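Local structure of glutathione transferase lambda1 (Populus trichocarpa, 4PQH) at residues E117-E120 with D121-Y125; S169-D172 with I173-P177. The protein probably catalyses the conjugation of glutathione to electrophiles with a halide leaving group, as a plant lambda-class transferase, and holds glutathione covalently. All blocks are in the same frame, centred on the assembly; numbering follows the deposited sequence.

Contact 1 (E117-E120 with D121-Y125)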
loop_
_atom_site.group_PDB
_atom_site.type_symbol
_atom_site.label_atom_id
_atom_site.label_comp_id
_atom_site.label_asym_id
_atom_site.label_seq_id
_atom_site.Cartn_x
_atom_site.Cartn_y
_atom_site.Cartn_z
ATOM N N GLU A 117 -0.750 4.030 19.294
ATOM C CA GLU A 117 -1.999 3.357 19.662
ATOM C C GLU A 117 -3.103 3.630 18.648
ATOM O O GLU A 117 -3.837 2.725 18.253
ATOM C CB GLU A 117 -2.461 3.792 21.057
ATOM C CG GLU A 117 -3.850 3.293 21.435
ATOM C CD GLU A 117 -4.344 3.866 22.748
ATOM O OE1 GLU A 117 -3.518 4.391 23.522
ATOM O OE2 GLU A 117 -5.564 3.799 23.003
ATOM N N PHE A 118 -3.224 4.882 18.234
ATOM C CA PHE A 118 -4.232 5.261 17.258
ATOM C C PHE A 118 -3.927 4.588 15.930
ATOM O O PHE A 118 -4.840 4.131 15.231
ATOM C CB PHE A 118 -4.270 6.783 17.100
ATOM C CG PHE A 118 -5.448 7.286 16.317
ATOM C CD1 PHE A 118 -6.738 7.097 16.783
ATOM C CD2 PHE A 118 -5.261 7.971 15.131
ATOM C CE1 PHE A 118 -7.819 7.566 16.065
ATOM C CE2 PHE A 118 -6.340 8.437 14.410
ATOM C CZ PHE A 118 -7.616 8.243 14.879
ATOM N N ALA A 119 -2.640 4.514 15.595
ATOM C CA ALA A 119 -2.201 3.858 14.367
ATOM C C ALA A 119 -2.656 2.411 14.341
ATOM O O ALA A 119 -3.105 1.916 13.311
ATOM C CB ALA A 119 -0.685 3.944 14.218
ATOM N N GLU A 120 -2.539 1.728 15.472
ATOM C CA GLU A 120 -2.957 0.339 15.522
ATOM C C GLU A 120 -4.469 0.211 15.334
ATOM O O GLU A 120 -4.927 -0.712 14.665
ATOM C CB GLU A 120 -2.456 -0.333 16.803
ATOM C CG GLU A 120 -0.930 -0.400 16.881
ATOM C CD GLU A 120 -0.302 -1.095 15.676
ATOM O OE1 GLU A 120 -0.901 -2.056 15.147
ATOM O OE2 GLU A 120 0.796 -0.681 15.254
ATOM N N ASP A 121 -5.241 1.151 15.879
ATOM C CA ASP A 121 -6.680 1.198 15.609
ATOM C C ASP A 121 -6.959 1.316 14.107
ATOM O O ASP A 121 -7.860 0.659 13.575
ATOM C CB ASP A 121 -7.347 2.371 16.343
ATOM C CG ASP A 121 -7.385 2.184 17.847
ATOM O OD1 ASP A 121 -7.316 1.027 18.314
ATOM O OD2 ASP A 121 -7.501 3.203 18.563
ATOM N N LEU A 122 -6.179 2.146 13.422
ATOM C CA LEU A 122 -6.388 2.389 11.996
ATOM C C LEU A 122 -5.912 1.236 11.119
ATOM O O LEU A 122 -6.551 0.909 10.118
ATOM C CB LEU A 122 -5.719 3.697 11.579
ATOM C CG LEU A 122 -6.373 4.934 12.192
ATOM C CD1 LEU A 122 -5.642 6.182 11.729
ATOM C CD2 LEU A 122 -7.852 4.992 11.837
ATOM N N PHE A 123 -4.799 0.617 11.483
ATOM C CA PHE A 123 -4.377 -0.606 10.800
ATOM C C PHE A 123 -5.437 -1.698 10.930
ATOM O O PHE A 123 -5.733 -2.404 9.965
ATOM C CB PHE A 123 -3.051 -1.119 11.355
ATOM C CG PHE A 123 -1.859 -0.301 10.950
ATOM C CD1 PHE A 123 -1.712 0.151 9.648
ATOM C CD2 PHE A 123 -0.873 -0.003 11.878
ATOM C CE1 PHE A 123 -0.606 0.907 9.280
ATOM C CE2 PHE A 123 0.235 0.753 11.516
ATOM C CZ PHE A 123 0.366 1.207 10.214
ATOM N N SER A 124 -6.006 -1.821 12.126
ATOM C CA SER A 124 -7.023 -2.839 12.398
ATOM C C SER A 124 -8.272 -2.579 11.575
ATOM O O SER A 124 -9.007 -3.504 11.244
ATOM C CB SER A 124 -7.384 -2.838 13.881
ATOM O OG SER A 124 -6.341 -3.388 14.671
ATOM N N TYR A 125 -8.513 -1.316 11.253
ATOM C CA TYR A 125 -9.704 -0.936 10.498
ATOM C C TYR A 125 -9.603 -1.207 8.994
ATOM O O TYR A 125 -10.616 -1.176 8.288
ATOM C CB TYR A 125 -10.034 0.545 10.752
ATOM C CG TYR A 125 -11.345 0.990 10.150
ATOM C CD1 TYR A 125 -12.557 0.603 10.710
ATOM C CD2 TYR A 125 -11.372 1.786 9.015
ATOM C CE1 TYR A 125 -13.757 1.008 10.159
ATOM C CE2 TYR A 125 -12.571 2.193 8.455
ATOM C CZ TYR A 125 -13.760 1.801 9.034
ATOM O OH TYR A 125 -14.960 2.199 8.479
HETATM O O HOH W 1 -6.458 5.396 20.251
#
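F118 turns its CG trans to the backbone N (chi1 -169°), while L122, one turn on, sets its CG beside its own N (chi1 -67°); together these torsions bring the leucine against the phenylalanine ring. The two sit on helix 113-137, the first helix of the all-helical C-terminal domain of the GST fold. L122 comes over one face of the F118 ring, offset toward the rim: its CG lies 4.1 Å above the ring plane, and its CD1 is 3.6 Å from F118 CE2. F158 meets the same ring at a steep angle, and A154 of helix 144-154 packs on it too.

On another side of the helix, the bent E120 chain carries its carboxylate to the edge of the F123 ring, with E120 OE2 3.8 Å from F123 CD2. The two planes are inclined by 52°, so the groups do not stack. The carboxylate has polar partners of its own, among them K97 in a long, weak ion pair. F123 also packs on L93 and K97 of helix 92-102.

Main-chain i to i+4 bonds run beneath all this; the one from F123 N to A119 O, at 2.8 Å, is the shortest and nearly straight. The outward side is acidic, with the carboxylates of E117 and D121 one turn apart. A water lies between them; its link to E117 is weak and doubtful, since that side chain has two conformers, but it donates to D121 OD2 at 3.0 Å.

Contact 2 (S169-D172 with I173-P177)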
loop_
_atom_site.group_PDB
_atom_site.type_symbol
_atom_site.label_atom_id
_atom_site.label_comp_id
_atom_site.label_asym_id
_atom_site.label_seq_id
_atom_site.Cartn_x
_atom_site.Cartn_y
_atom_site.Cartn_z
ATOM N N SER A 169 2.927 9.034 7.663
ATOM C CA SER A 169 3.336 7.762 8.252
ATOM C C SER A 169 2.883 6.569 7.438
ATOM O O SER A 169 2.175 6.695 6.435
ATOM C CB SER A 169 2.757 7.619 9.661
ATOM O OG SER A 169 1.383 7.229 9.615
ATOM N N LEU A 170 3.274 5.399 7.914
ATOM C CA LEU A 170 2.844 4.137 7.332
ATOM C C LEU A 170 1.341 4.003 7.256
ATOM O O LEU A 170 0.843 3.248 6.422
ATOM C CB LEU A 170 3.389 2.967 8.142
ATOM C CG LEU A 170 4.903 2.809 8.157
ATOM C CD1 LEU A 170 5.279 1.694 9.107
ATOM C CD2 LEU A 170 5.449 2.557 6.749
ATOM N N VAL A 171 0.608 4.691 8.127
ATOM C CA VAL A 171 -0.849 4.579 8.091
ATOM C C VAL A 171 -1.400 5.173 6.795
ATOM O O VAL A 171 -2.297 4.605 6.161
ATOM C CB VAL A 171 -1.538 5.250 9.307
ATOM C CG1 VAL A 171 -3.051 5.025 9.247
ATOM C CG2 VAL A 171 -0.984 4.714 10.613
ATOM N N ASP A 172 -0.860 6.317 6.391
ATOM C CA ASP A 172 -1.287 6.932 5.139
ATOM C C ASP A 172 -0.941 6.024 3.963
ATOM O O ASP A 172 -1.748 5.822 3.054
ATOM C CB ASP A 172 -0.635 8.305 4.983
ATOM C CG ASP A 172 -0.804 9.137 6.213
ATOM O OD1 ASP A 172 -1.945 9.551 6.495
ATOM O OD2 ASP A 172 0.202 9.313 6.931
ATOM N N ILE A 173 0.256 5.461 4.005
ATOM C CA ILE A 173 0.704 4.531 2.980
ATOM C C ILE A 173 -0.205 3.287 2.873
ATOM O O ILE A 173 -0.510 2.813 1.776
ATOM C CB ILE A 173 2.154 4.128 3.238
ATOM C CG1 ILE A 173 3.054 5.360 3.079
ATOM C CG2 ILE A 173 2.585 3.027 2.293
ATOM C CD1 ILE A 173 4.499 5.126 3.491
ATOM N N ALA A 174 -0.652 2.777 4.013
ATOM C CA ALA A 174 -1.522 1.607 4.024
ATOM C C ALA A 174 -2.834 1.883 3.283
ATOM O O ALA A 174 -3.341 1.030 2.551
ATOM C CB ALA A 174 -1.794 1.179 5.449
ATOM N N TYR A 175 -3.389 3.071 3.474
ATOM C CA TYR A 175 -4.674 3.423 2.874
ATOM C C TYR A 175 -4.601 3.952 1.446
ATOM O O TYR A 175 -5.561 3.806 0.694
ATOM C CB TYR A 175 -5.430 4.415 3.765
ATOM C CG TYR A 175 -6.109 3.757 4.938
ATOM C CD1 TYR A 175 -7.395 3.269 4.810
ATOM C CD2 TYR A 175 -5.457 3.586 6.161
ATOM C CE1 TYR A 175 -8.025 2.651 5.855
ATOM C CE2 TYR A 175 -6.082 2.965 7.220
ATOM C CZ TYR A 175 -7.373 2.498 7.060
ATOM O OH TYR A 175 -8.032 1.870 8.093
ATOM N N ALA A 176 -3.483 4.578 1.074
ATOM C CA ALA A 176 -3.380 5.224 -0.234
ATOM C C ALA A 176 -3.779 4.360 -1.447
ATOM O O ALA A 176 -4.543 4.819 -2.282
ATOM C CB ALA A 176 -2.005 5.888 -0.440
ATOM N N PRO A 177 -3.294 3.103 -1.540
ATOM C CA PRO A 177 -3.686 2.315 -2.725
ATOM C C PRO A 177 -5.175 1.994 -2.790
ATOM O O PRO A 177 -5.739 1.865 -3.876
ATOM C CB PRO A 177 -2.896 1.015 -2.543
ATOM C CG PRO A 177 -1.685 1.440 -1.734
ATOM C CD PRO A 177 -2.297 2.381 -0.732
#
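From S169 to A176 the backbone enters helix 170-190 and makes successive i to i+4 bonds, from a weak first one, I173 N to S169 O at 3.3 Å, to a 2.9 Å bond between A176 N and D172 O. V171 and Y175, one turn apart, run alongside each other with their ends directed alike. The methyl CG1 of V171 touches CD2 of Y175 at 4.2 Å, and V171 O approaches that ring in its plane, at the edge. The Y175 hydroxyl reaches L122 O on helix 113-137 for its hydrogen bond.

At the start of the helix, S169 and D172 form a capping box, the N-terminal arrangement found in GSTs at the helix that runs through the core of the C-terminal domain. S169 OG, as N-cap, accepts from V171 N at 3.0 Å. With chi1 at -50°, the D172 carboxylate folds back beside its own N. There S169 N meets D172 OD2 nearly end-on along the C-O bond, at 2.8 Å. The other oxygen, OD1, takes F164 N and W204 NE1, so the buried carboxylate is gripped by three N-H groups, which would probably stabilise its negative charge. On a further flank, the tip of L170 brushes that of I173, L170 CD2 to I173 CD1 4.3 Å; I173 packs on I44 and T45 of helix 37-48, whereas L170 faces I96 and D100 of helix 92-102.

In the fold
Following the chain from the N terminus, the thioredoxin-like domain with its four-stranded sheet comes first, and then helix 113-137 carries contact 1. Helix 144-154 intervenes before contact 2 opens helix 170-190. Each contact spans one continuous piece of helix, so neither closes a loop; they follow in series, without nesting or crossing. Their centres lie about 12 Å apart and the two helices touch: V171 of contact 2 packs on A119 and L122 of contact 1, and Y125 packs on Y175. Contact 1 also meets helix 144-154, while contact 2 reaches helix 37-48, joining the C-terminal bundle to the glutathione-binding domain.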